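Local coordinates for protein EchA1_1 (PDB 3R9T) that probably hydrates the double bond of enoyl-CoA thioesters to (3S)-3-hydroxyacyl-CoA in fatty acid metabolism, at residues A128-F134 with P171-A177; I33-S38 with G91-Y95; V19-T23 with A44-A48. One frame throughout, in Å; residues are numbered along the deposited sequence.

Contact 1 (A128-F134 with P171-A177); sequences ADERAQF and PLSAAAA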
ATOM      1  N   ALA B 128      14.048   3.418 -15.545  1.00 19.25           N
ATOM      2  CA  ALA B 128      14.603   2.206 -16.149  1.00 19.99           C
ATOM      3  C   ALA B 128      14.643   2.259 -17.666  1.00 21.21           C
ATOM      4  O   ALA B 128      13.684   2.668 -18.302  1.00 20.92           O
ATOM      5  CB  ALA B 128      13.805   1.004 -15.726  1.00 19.96           C
ATOM      6  N   ASP B 129      15.767   1.817 -18.217  1.00 22.75           N
ATOM      7  CA  ASP B 129      15.893   1.431 -19.617  1.00 24.83           C
ATOM      8  C   ASP B 129      14.788   0.406 -19.947  1.00 25.43           C
ATOM      9  O   ASP B 129      14.515  -0.497 -19.149  1.00 26.01           O
ATOM     10  CB  ASP B 129      17.295   0.827 -19.784  1.00 25.39           C
ATOM     11  CG  ASP B 129      17.695   0.616 -21.225  1.00 28.19           C
ATOM     12  OD1 ASP B 129      17.040  -0.198 -21.911  1.00 29.89           O
ATOM     13  OD2 ASP B 129      18.699   1.232 -21.650  1.00 30.03           O
ATOM     14  N   GLU B 130      14.163   0.548 -21.116  1.00 26.91           N
ATOM     15  CA  GLU B 130      13.073  -0.332 -21.564  0.50 27.54           C
ATOM     16  C   GLU B 130      13.489  -1.802 -21.520  1.00 28.02           C
ATOM     17  O   GLU B 130      12.649  -2.681 -21.383  1.00 28.51           O
ATOM     18  CB  GLU B 130      12.599   0.052 -22.985  0.50 28.62           C
ATOM     19  CG  GLU B 130      13.724   0.084 -24.045  0.50 30.54           C
ATOM     20  CD  GLU B 130      13.262   0.482 -25.450  0.50 32.69           C
ATOM     21  OE1 GLU B 130      12.278  -0.108 -25.949  0.50 33.51           O
ATOM     22  OE2 GLU B 130      13.910   1.372 -26.064  0.50 33.08           O
ATOM     23  N   ARG B 131      14.792  -2.056 -21.651  1.00 28.02           N
ATOM     24  CA  ARG B 131      15.325  -3.420 -21.648  1.00 28.47           C
ATOM     25  C   ARG B 131      15.481  -4.042 -20.257  1.00 27.68           C
ATOM     26  O   ARG B 131      15.708  -5.250 -20.133  1.00 27.58           O
ATOM     27  CB  ARG B 131      16.688  -3.442 -22.334  1.00 29.27           C
ATOM     28  CG  ARG B 131      16.665  -3.133 -23.815  1.00 30.44           C
ATOM     29  CD  ARG B 131      18.088  -2.914 -24.315  1.00 31.51           C
ATOM     30  NE  ARG B 131      18.705  -1.741 -23.701  1.00 30.32           N
ATOM     31  CZ  ARG B 131      19.953  -1.343 -23.924  1.00 33.59           C
ATOM     32  NH1 ARG B 131      20.736  -2.019 -24.766  1.00 33.92           N
ATOM     33  NH2 ARG B 131      20.425  -0.265 -23.305  1.00 34.16           N
ATOM     34  N   ALA B 132      15.390  -3.222 -19.216  1.00 26.58           N
ATOM     35  CA  ALA B 132      15.647  -3.699 -17.854  1.00 25.93           C
ATOM     36  C   ALA B 132      14.630  -4.731 -17.435  1.00 25.64           C
ATOM     37  O   ALA B 132      13.465  -4.650 -17.800  1.00 25.75           O
ATOM     38  CB  ALA B 132      15.643  -2.547 -16.857  1.00 25.27           C
ATOM     39  N   GLN B 133      15.114  -5.706 -16.680  1.00 25.94           N
ATOM     40  CA  GLN B 133      14.310  -6.749 -16.082  1.00 26.62           C
ATOM     41  C   GLN B 133      14.509  -6.731 -14.559  1.00 25.06           C
ATOM     42  O   GLN B 133      15.634  -6.603 -14.065  1.00 25.54           O
ATOM     43  CB  GLN B 133      14.762  -8.091 -16.654  1.00 28.33           C
ATOM     44  CG  GLN B 133      13.902  -9.258 -16.269  1.00 31.59           C
ATOM     45  CD  GLN B 133      14.253 -10.524 -17.042  1.00 34.83           C
ATOM     46  OE1 GLN B 133      15.308 -11.119 -16.830  1.00 38.27           O
ATOM     47  NE2 GLN B 133      13.360 -10.945 -17.929  1.00 37.17           N
ATOM     48  N   PHE B 134      13.407  -6.855 -13.827  1.00 23.53           N
ATOM     49  CA  PHE B 134      13.417  -6.866 -12.371  1.00 22.32           C
ATOM     50  C   PHE B 134      12.980  -8.231 -11.881  1.00 22.03           C
ATOM     51  O   PHE B 134      12.481  -9.040 -12.664  1.00 22.69           O
ATOM     52  CB  PHE B 134      12.476  -5.803 -11.826  1.00 21.60           C
ATOM     53  CG  PHE B 134      12.892  -4.410 -12.187  1.00 20.93           C
ATOM     54  CD1 PHE B 134      13.765  -3.706 -11.374  1.00 21.83           C
ATOM     55  CD2 PHE B 134      12.462  -3.823 -13.359  1.00 21.61           C
ATOM     56  CE1 PHE B 134      14.196  -2.428 -11.707  1.00 21.98           C
ATOM     57  CE2 PHE B 134      12.879  -2.525 -13.692  1.00 22.50           C
ATOM     58  CZ  PHE B 134      13.739  -1.831 -12.867  1.00 22.77           C
ATOM     59  N   PRO B 171      10.710 -13.128 -13.245  1.00 24.28           N
ATOM     60  CA  PRO B 171      11.050 -11.733 -13.492  1.00 24.20           C
ATOM     61  C   PRO B 171       9.855 -10.874 -13.934  1.00 24.34           C
ATOM     62  O   PRO B 171       8.798 -11.382 -14.328  1.00 23.86           O
ATOM     63  CB  PRO B 171      12.103 -11.835 -14.596  1.00 24.94           C
ATOM     64  CG  PRO B 171      11.712 -13.058 -15.349  1.00 26.18           C
ATOM     65  CD  PRO B 171      11.195 -14.013 -14.316  1.00 25.52           C
ATOM     66  N   LEU B 172      10.075  -9.567 -13.898  1.00 24.65           N
ATOM     67  CA  LEU B 172       9.070  -8.545 -14.176  1.00 25.04           C
ATOM     68  C   LEU B 172       9.704  -7.601 -15.204  1.00 24.42           C
ATOM     69  O   LEU B 172      10.848  -7.179 -15.005  1.00 25.02           O
ATOM     70  CB  LEU B 172       8.775  -7.792 -12.861  1.00 25.19           C
ATOM     71  CG  LEU B 172       7.616  -6.797 -12.808  1.00 26.30           C
ATOM     72  CD1 LEU B 172       6.265  -7.504 -12.821  1.00 29.72           C
ATOM     73  CD2 LEU B 172       7.735  -5.909 -11.580  1.00 28.25           C
ATOM     74  N   SER B 173       9.013  -7.294 -16.308  1.00 23.58           N
ATOM     75  CA  SER B 173       9.535  -6.303 -17.264  1.00 22.87           C
ATOM     76  C   SER B 173       9.539  -4.893 -16.687  1.00 21.21           C
ATOM     77  O   SER B 173       8.838  -4.588 -15.730  1.00 20.23           O
ATOM     78  CB  SER B 173       8.717  -6.275 -18.561  1.00 23.97           C
ATOM     79  OG  SER B 173       7.380  -5.862 -18.324  1.00 23.09           O
ATOM     80  N   ALA B 174      10.306  -4.016 -17.310  1.00 21.32           N
ATOM     81  CA  ALA B 174      10.314  -2.608 -16.916  1.00 20.28           C
ATOM     82  C   ALA B 174       8.921  -2.009 -17.063  1.00 19.66           C
ATOM     83  O   ALA B 174       8.447  -1.301 -16.184  1.00 19.17           O
ATOM     84  CB  ALA B 174      11.319  -1.827 -17.736  1.00 20.63           C
ATOM     85  N   ALA B 175       8.247  -2.345 -18.147  1.00 19.91           N
ATOM     86  CA  ALA B 175       6.907  -1.856 -18.364  1.00 19.63           C
ATOM     87  C   ALA B 175       5.939  -2.308 -17.264  1.00 19.56           C
ATOM     88  O   ALA B 175       5.164  -1.510 -16.760  1.00 19.50           O
ATOM     89  CB  ALA B 175       6.419  -2.327 -19.703  1.00 20.60           C
ATOM     90  N   ALA B 176       5.992  -3.586 -16.899  1.00 19.41           N
ATOM     91  CA  ALA B 176       5.086  -4.101 -15.860  1.00 20.18           C
ATOM     92  C   ALA B 176       5.425  -3.452 -14.509  1.00 19.22           C
ATOM     93  O   ALA B 176       4.525  -3.109 -13.730  1.00 19.59           O
ATOM     94  CB  ALA B 176       5.165  -5.631 -15.756  1.00 20.57           C
ATOM     95  N   ALA B 177       6.717  -3.279 -14.245  1.00 19.49           N
ATOM     96  CA  ALA B 177       7.147  -2.597 -13.021  1.00 19.34           C
ATOM     97  C   ALA B 177       6.586  -1.194 -12.976  1.00 19.66           C
ATOM     98  O   ALA B 177       6.094  -0.751 -11.935  1.00 19.13           O
ATOM     99  CB  ALA B 177       8.658  -2.566 -12.916  1.00 19.47           C
TER
HETATM  100  O   HOH W   1       9.648  -3.032 -20.703  1.00 22.90           O
HETATM  101  O   HOH W   2      11.974  -5.269 -19.845  1.00 24.41           O
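Phe134 and Leu172 form an antiparallel hydrogen-bonded pair in the small three-stranded sheet of the crotonase fold, where strand 172-173 lies along strand 133-135. Phe134 N gives its hydrogen to Leu172 O at 2.8 Å in a nearly straight bond, 174° at the hydrogen. The return bond, Leu172 N to Phe134 O, is also 2.8 Å, but its donor stands 39° out of the carbonyl plane. The ladder continues through the non-hydrogen-bonded pair Gln133 and Ser173; past them, water joins in. Ala132 O receives only a weak bond from Ala174 N, whereas one water donates to both Ala132 O and Glu130 O and accepts from Ala174 N; a second links Glu130 O to Ala175 N. Ser173 OG caps helix 174-180 by accepting from Ala176 N.

In the turn, Asp129 OD1 accepts twice, from the backbone N of Arg131 as an Asx turn and from Arg131 NE. Arg131 NH2 completes the side-on salt bridge at Asp129 OD2, which Gly190 N also reaches; Asp64 is a second acidic partner of Arg131. Alanine suits position 174, since Ala174 CB fits 3.7 Å from Asp129 O. Phe134 fills the buried side with its ring edge at Ala174 CA. On the face of the sheet turned away from Phe134, Gln133 runs extended beside Pro171, Gln133 CD lying 3.5 Å from Pro171 CB.

Contact 2 (I33-S38 with G91-Y95); sequences INAAVS and GFAGY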
ATOM      1  N   ILE B  33      27.090  -7.348  -6.582  1.00 28.56           N
ATOM      2  CA  ILE B  33      27.545  -6.706  -5.355  1.00 28.67           C
ATOM      3  C   ILE B  33      28.507  -7.579  -4.575  1.00 29.52           C
ATOM      4  O   ILE B  33      28.196  -8.718  -4.232  1.00 29.75           O
ATOM      5  CB  ILE B  33      26.387  -6.359  -4.419  1.00 27.85           C
ATOM      6  CG1 ILE B  33      25.368  -5.486  -5.140  1.00 26.41           C
ATOM      7  CG2 ILE B  33      26.900  -5.609  -3.178  1.00 27.51           C
ATOM      8  CD1 ILE B  33      25.953  -4.208  -5.752  1.00 27.19           C
ATOM      9  N   ASN B  34      29.670  -7.010  -4.277  1.00 30.06           N
ATOM     10  CA  ASN B  34      30.573  -7.553  -3.276  1.00 30.43           C
ATOM     11  C   ASN B  34      31.019  -6.434  -2.317  1.00 30.34           C
ATOM     12  O   ASN B  34      30.604  -5.270  -2.448  1.00 28.93           O
ATOM     13  CB  ASN B  34      31.784  -8.215  -3.957  1.00 31.44           C
ATOM     14  CG  ASN B  34      32.674  -7.215  -4.685  1.00 32.44           C
ATOM     15  OD1 ASN B  34      32.487  -6.005  -4.586  1.00 33.34           O
ATOM     16  ND2 ASN B  34      33.650  -7.726  -5.427  1.00 35.00           N
ATOM     17  N   ALA B  35      31.884  -6.784  -1.368  1.00 31.01           N
ATOM     18  CA  ALA B  35      32.391  -5.808  -0.391  1.00 31.10           C
ATOM     19  C   ALA B  35      33.037  -4.553  -1.011  1.00 30.90           C
ATOM     20  O   ALA B  35      32.883  -3.456  -0.477  1.00 30.82           O
ATOM     21  CB  ALA B  35      33.363  -6.482   0.579  1.00 31.85           C
ATOM     22  N   ALA B  36      33.759  -4.714  -2.120  1.00 31.00           N
ATOM     23  CA  ALA B  36      34.391  -3.582  -2.806  1.00 30.61           C
ATOM     24  C   ALA B  36      33.356  -2.579  -3.366  1.00 29.53           C
ATOM     25  O   ALA B  36      33.535  -1.362  -3.273  1.00 29.12           O
ATOM     26  CB  ALA B  36      35.312  -4.084  -3.922  1.00 31.71           C
ATOM     27  N   VAL B  37      32.277  -3.100  -3.945  1.00 28.23           N
ATOM     28  CA  VAL B  37      31.186  -2.255  -4.423  1.00 27.13           C
ATOM     29  C   VAL B  37      30.550  -1.539  -3.226  1.00 26.02           C
ATOM     30  O   VAL B  37      30.286  -0.338  -3.274  1.00 25.43           O
ATOM     31  CB  VAL B  37      30.117  -3.069  -5.182  1.00 26.36           C
ATOM     32  CG1 VAL B  37      28.921  -2.173  -5.579  1.00 25.43           C
ATOM     33  CG2 VAL B  37      30.721  -3.787  -6.420  1.00 27.90           C
ATOM     34  N   SER B  38      30.340  -2.271  -2.137  1.00 25.39           N
ATOM     35  CA  SER B  38      29.729  -1.681  -0.953  1.00 24.43           C
ATOM     36  C   SER B  38      30.544  -0.529  -0.382  1.00 24.49           C
ATOM     37  O   SER B  38      29.991   0.445   0.113  1.00 23.29           O
ATOM     38  CB  SER B  38      29.471  -2.742   0.121  1.00 24.39           C
ATOM     39  OG  SER B  38      28.642  -3.767  -0.391  1.00 24.37           O
ATOM     40  N   GLY B  91      24.040  -2.256   5.518  1.00 22.12           N
ATOM     41  CA  GLY B  91      23.574  -3.403   4.758  1.00 21.61           C
ATOM     42  C   GLY B  91      24.186  -3.579   3.381  1.00 20.94           C
ATOM     43  O   GLY B  91      25.242  -3.017   3.046  1.00 19.97           O
ATOM     44  N   PHE B  92      23.468  -4.353   2.577  1.00 21.08           N
ATOM     45  CA  PHE B  92      23.857  -4.750   1.229  1.00 21.31           C
ATOM     46  C   PHE B  92      24.208  -3.554   0.363  1.00 20.86           C
ATOM     47  O   PHE B  92      23.463  -2.585   0.323  1.00 20.35           O
ATOM     48  CB  PHE B  92      22.683  -5.516   0.639  1.00 21.35           C
ATOM     49  CG  PHE B  92      22.916  -6.097  -0.716  1.00 21.63           C
ATOM     50  CD1 PHE B  92      23.536  -7.338  -0.853  1.00 24.25           C
ATOM     51  CD2 PHE B  92      22.393  -5.483  -1.844  1.00 22.94           C
ATOM     52  CE1 PHE B  92      23.689  -7.912  -2.094  1.00 25.20           C
ATOM     53  CE2 PHE B  92      22.543  -6.052  -3.083  1.00 24.63           C
ATOM     54  CZ  PHE B  92      23.202  -7.280  -3.208  1.00 25.29           C
ATOM     55  N   ALA B  93      25.384  -3.614  -0.264  1.00 20.75           N
ATOM     56  CA  ALA B  93      25.896  -2.587  -1.186  1.00 20.20           C
ATOM     57  C   ALA B  93      26.222  -1.271  -0.486  1.00 19.76           C
ATOM     58  O   ALA B  93      26.431  -0.260  -1.136  1.00 20.35           O
ATOM     59  CB  ALA B  93      24.919  -2.355  -2.390  1.00 18.79           C
ATOM     60  N   GLY B  94      26.259  -1.287   0.846  1.00 19.22           N
ATOM     61  CA  GLY B  94      26.379  -0.054   1.621  1.00 19.57           C
ATOM     62  C   GLY B  94      25.224   0.895   1.384  1.00 18.60           C
ATOM     63  O   GLY B  94      25.364   2.092   1.600  1.00 19.29           O
ATOM     64  N   TYR B  95      24.075   0.348   0.990  1.00 17.93           N
ATOM     65  CA  TYR B  95      22.992   1.140   0.390  1.00 16.99           C
ATOM     66  C   TYR B  95      21.598   0.881   0.958  1.00 16.83           C
ATOM     67  O   TYR B  95      20.868   1.824   1.210  1.00 17.58           O
ATOM     68  CB  TYR B  95      22.958   0.888  -1.124  1.00 16.34           C
ATOM     69  CG  TYR B  95      22.087   1.828  -1.945  1.00 17.36           C
ATOM     70  CD1 TYR B  95      22.593   3.034  -2.414  1.00 18.48           C
ATOM     71  CD2 TYR B  95      20.772   1.501  -2.284  1.00 17.24           C
ATOM     72  CE1 TYR B  95      21.837   3.896  -3.169  1.00 18.31           C
ATOM     73  CE2 TYR B  95      19.985   2.381  -3.033  1.00 15.19           C
ATOM     74  CZ  TYR B  95      20.544   3.565  -3.513  1.00 16.40           C
ATOM     75  OH  TYR B  95      19.815   4.471  -4.255  1.00 19.12           O
TER
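Ile33 lays its branched side chain against the ring of Phe92, with the methyl CG2 over one face and offset toward the rim. Ile33 CG2 is 4.2 Å from the Phe92 ring centroid and 16° off the normal, a CH-pi contact. The other branch serves the end of the ring: Ile33 CG1 comes to 3.4 Å from Phe92 CZ, a tight approach. Phe92 is put there by its first torsion, which sets CG anti to the backbone N (chi1 -176°) and carries the ring back toward Ile33. A beta-branched residue suits the place because it spreads over ring and alanine at once: CG2 and CG1 lie against Phe92, while CG2, at 3.9 Å, and CD1 of Ile33 both meet Ala93 CB.

Farther along, the first turn of helix 35-50 presses on the backbone of the loop. Ser38 OG is anti to its own carbonyl carbon (chi1 -58°), which brings it to 3.1 Å from Ala93 CA. This hydroxyl is hydrogen-bonded to Leu82 O, so a buried polar atom has its partner earlier in the same long loop. Ser38 CA in turn directs a CA-H...O contact at Ala93 O, 3.6 Å away. Glycine fits position 94 for two reasons: phi is positive, and a CB would run into Ser38 O. Asn34 caps the helix, its OD1 accepting from Val37 N at 3.0 Å.

The side chain of Phe92 also touches Ala147 and comes to about 4 Å from the bound benzoic acid, so the packing lies just beside the ligand pocket, consistent with a part in shaping it. Ala93 and Tyr95 rest on helix 115-122, and the loop is thereby wedged between that helix and helix 35-50, ahead of strand 104-108.

Contact 3 (V19-T23 with A44-A48); sequences VMVIT and ALEEA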
ATOM      1  N   VAL B  19      24.316  16.993  -8.602  1.00 30.59           N
ATOM      2  CA  VAL B  19      23.944  15.581  -8.488  1.00 28.96           C
ATOM      3  C   VAL B  19      25.208  14.765  -8.393  1.00 28.63           C
ATOM      4  O   VAL B  19      26.130  14.939  -9.192  1.00 29.07           O
ATOM      5  CB  VAL B  19      23.164  15.064  -9.729  1.00 28.52           C
ATOM      6  CG1 VAL B  19      22.781  13.580  -9.562  1.00 27.90           C
ATOM      7  CG2 VAL B  19      21.930  15.903  -9.975  1.00 27.16           C
ATOM      8  N   MET B  20      25.267  13.880  -7.413  1.00 27.77           N
ATOM      9  CA  MET B  20      26.326  12.903  -7.391  1.00 27.51           C
ATOM     10  C   MET B  20      25.836  11.687  -8.125  1.00 26.19           C
ATOM     11  O   MET B  20      24.774  11.147  -7.798  1.00 25.70           O
ATOM     12  CB  MET B  20      26.691  12.515  -5.974  1.00 27.76           C
ATOM     13  CG  MET B  20      27.745  11.444  -5.921  1.00 30.08           C
ATOM     14  SD  MET B  20      28.034  10.845  -4.259  1.00 32.38           S
ATOM     15  CE  MET B  20      29.146  12.131  -3.661  1.00 33.58           C
ATOM     16  N   VAL B  21      26.623  11.248  -9.097  1.00 25.06           N
ATOM     17  CA  VAL B  21      26.339  10.023  -9.818  1.00 24.83           C
ATOM     18  C   VAL B  21      27.284   8.934  -9.318  1.00 24.74           C
ATOM     19  O   VAL B  21      28.517   9.064  -9.412  1.00 25.40           O
ATOM     20  CB  VAL B  21      26.506  10.214 -11.336  1.00 25.10           C
ATOM     21  CG1 VAL B  21      26.298   8.901 -12.084  1.00 25.12           C
ATOM     22  CG2 VAL B  21      25.559  11.290 -11.844  1.00 24.98           C
ATOM     23  N   ILE B  22      26.692   7.868  -8.785  1.00 23.76           N
ATOM     24  CA  ILE B  22      27.424   6.705  -8.289  1.00 23.11           C
ATOM     25  C   ILE B  22      27.255   5.553  -9.274  1.00 23.46           C
ATOM     26  O   ILE B  22      26.128   5.144  -9.555  1.00 22.06           O
ATOM     27  CB  ILE B  22      26.865   6.245  -6.920  1.00 22.22           C
ATOM     28  CG1 ILE B  22      26.945   7.375  -5.904  1.00 22.51           C
ATOM     29  CG2 ILE B  22      27.616   5.020  -6.391  1.00 23.43           C
ATOM     30  CD1 ILE B  22      26.401   7.004  -4.509  1.00 23.76           C
ATOM     31  N   THR B  23      28.360   5.012  -9.784  1.00 24.43           N
ATOM     32  CA  THR B  23      28.291   3.975 -10.801  1.00 25.38           C
ATOM     33  C   THR B  23      28.926   2.689 -10.277  1.00 26.31           C
ATOM     34  O   THR B  23      30.111   2.683  -9.911  1.00 27.01           O
ATOM     35  CB  THR B  23      28.992   4.430 -12.106  1.00 26.15           C
ATOM     36  OG1 THR B  23      28.441   5.675 -12.566  1.00 27.78           O
ATOM     37  CG2 THR B  23      28.848   3.373 -13.187  1.00 26.54           C
ATOM     38  N   ALA B  44      30.414   7.016  -0.900  1.00 25.44           N
ATOM     39  CA  ALA B  44      29.876   8.076  -1.770  1.00 25.90           C
ATOM     40  C   ALA B  44      28.553   8.608  -1.227  1.00 25.57           C
ATOM     41  O   ALA B  44      28.316   9.816  -1.197  1.00 26.50           O
ATOM     42  CB  ALA B  44      29.698   7.560  -3.197  1.00 25.94           C
ATOM     43  N   LEU B  45      27.682   7.712  -0.779  1.00 25.15           N
ATOM     44  CA  LEU B  45      26.448   8.152  -0.123  1.00 24.87           C
ATOM     45  C   LEU B  45      26.725   8.996   1.116  1.00 25.29           C
ATOM     46  O   LEU B  45      26.053  10.002   1.352  1.00 25.25           O
ATOM     47  CB  LEU B  45      25.603   6.960   0.302  1.00 24.73           C
ATOM     48  CG  LEU B  45      24.655   6.306  -0.684  1.00 25.78           C
ATOM     49  CD1 LEU B  45      23.884   5.215   0.070  1.00 25.80           C
ATOM     50  CD2 LEU B  45      23.689   7.318  -1.313  1.00 25.44           C
ATOM     51  N   GLU B  46      27.699   8.581   1.917  1.00 25.57           N
ATOM     52  CA  GLU B  46      28.043   9.316   3.134  1.00 26.66           C
ATOM     53  C   GLU B  46      28.555  10.715   2.767  1.00 27.42           C
ATOM     54  O   GLU B  46      28.212  11.705   3.419  1.00 28.13           O
ATOM     55  CB  GLU B  46      29.054   8.496   3.976  1.00 27.68           C
ATOM     56  CG  GLU B  46      29.790   9.223   5.096  1.00 31.19           C
ATOM     57  CD  GLU B  46      30.866   8.348   5.756  1.00 35.41           C
ATOM     58  OE1 GLU B  46      30.772   8.103   6.979  1.00 39.21           O
ATOM     59  OE2 GLU B  46      31.802   7.899   5.053  1.00 38.39           O
ATOM     60  N   GLU B  47      29.325  10.798   1.685  1.00 27.91           N
ATOM     61  CA  GLU B  47      29.879  12.069   1.206  1.00 29.18           C
ATOM     62  C   GLU B  47      28.747  12.948   0.707  1.00 28.53           C
ATOM     63  O   GLU B  47      28.711  14.146   0.979  1.00 28.60           O
ATOM     64  CB  GLU B  47      30.902  11.829   0.083  1.00 30.24           C
ATOM     65  CG  GLU B  47      31.378  13.079  -0.690  1.00 34.51           C
ATOM     66  CD  GLU B  47      32.014  14.151   0.199  1.00 39.57           C
ATOM     67  OE1 GLU B  47      33.237  14.372   0.071  1.00 43.61           O
ATOM     68  OE2 GLU B  47      31.308  14.781   1.019  1.00 42.56           O
ATOM     69  N   ALA B  48      27.803  12.333   0.006  1.00 27.38           N
ATOM     70  CA  ALA B  48      26.657  13.060  -0.527  1.00 27.40           C
ATOM     71  C   ALA B  48      25.857  13.665   0.622  1.00 27.68           C
ATOM     72  O   ALA B  48      25.413  14.815   0.543  1.00 28.61           O
ATOM     73  CB  ALA B  48      25.775  12.121  -1.372  1.00 26.15           C
TER
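Met20 and Ile22 face helix 35-50 from a strand whose segment 19-23 runs antiparallel to helix segment 44-48, at 175° between directions and 9.7 Å between axes. Alternate residues of the strand point to the helix, while Val19 and Val21 turn to the other side of the sheet and pack on helix 192-204.

Met20 does most of the reaching. With CG anti to the backbone N (chi1 177°) and the next torsion also extended, its chain stretches straight off the strand before bending at chi3. The sulfur consequently arrives between two alanines one helical turn apart, Met20 SD lying 3.8 Å from Ala44 CB and 3.9 Å from Ala48 CB. Met20 SD is also 3.2 Å from Ala44 O, a close approach to a carbonyl already used by Ala48 N in the helix. Beyond the bend, Met20 CE lies 3.8 Å from Glu47 CG, and the two side chains cross at about a right angle. Glu47 suits this edge, for its methylenes pack while the end of the chain leads away from the strand.

Ile22 shares Ala44 with Met20. Ile22 CD1 sits 3.6 Å from Ala44 CB and 4.2 Å from Leu45 CD2. The small alanines let the larger side chains of Met20 and Ile22 lie close to the helix, and Leu45, turned from the strand, packs on Tyr95 and His98. All the contacts are apolar or backbone-directed, as befits a buried sheet-helix interface.

Strand 19-24 is hydrogen-bonded to strand 56-61, and helix 35-50 connects the two parallel strands: this is the beta-alpha-beta crossover that begins the parallel part of the main crotonase sheet.

In the fold
Contacts 2 and 3 are neighbours, with centres about 14 Å apart, and share helix 35-50: contact 2 uses its start, contact 3 its later part. They touch where Tyr95 CD1 meets Leu45 CD1 at 3.5 Å, and their segments alternate along the chain. Contact 1 follows both in sequence and is remote: its centre is about 23 Å from that of contact 2, on the opposite side of the chain's centre, and about 24 Å from that of contact 3. Contacts 1 and 3 nevertheless reach the same six-stranded sheet, through strands 125-129 and 19-24. Within one crotonase fold, contact 3 packs a helix on the main sheet, contact 2 lies by the ligand pocket and contact 1 ties on the small sheet.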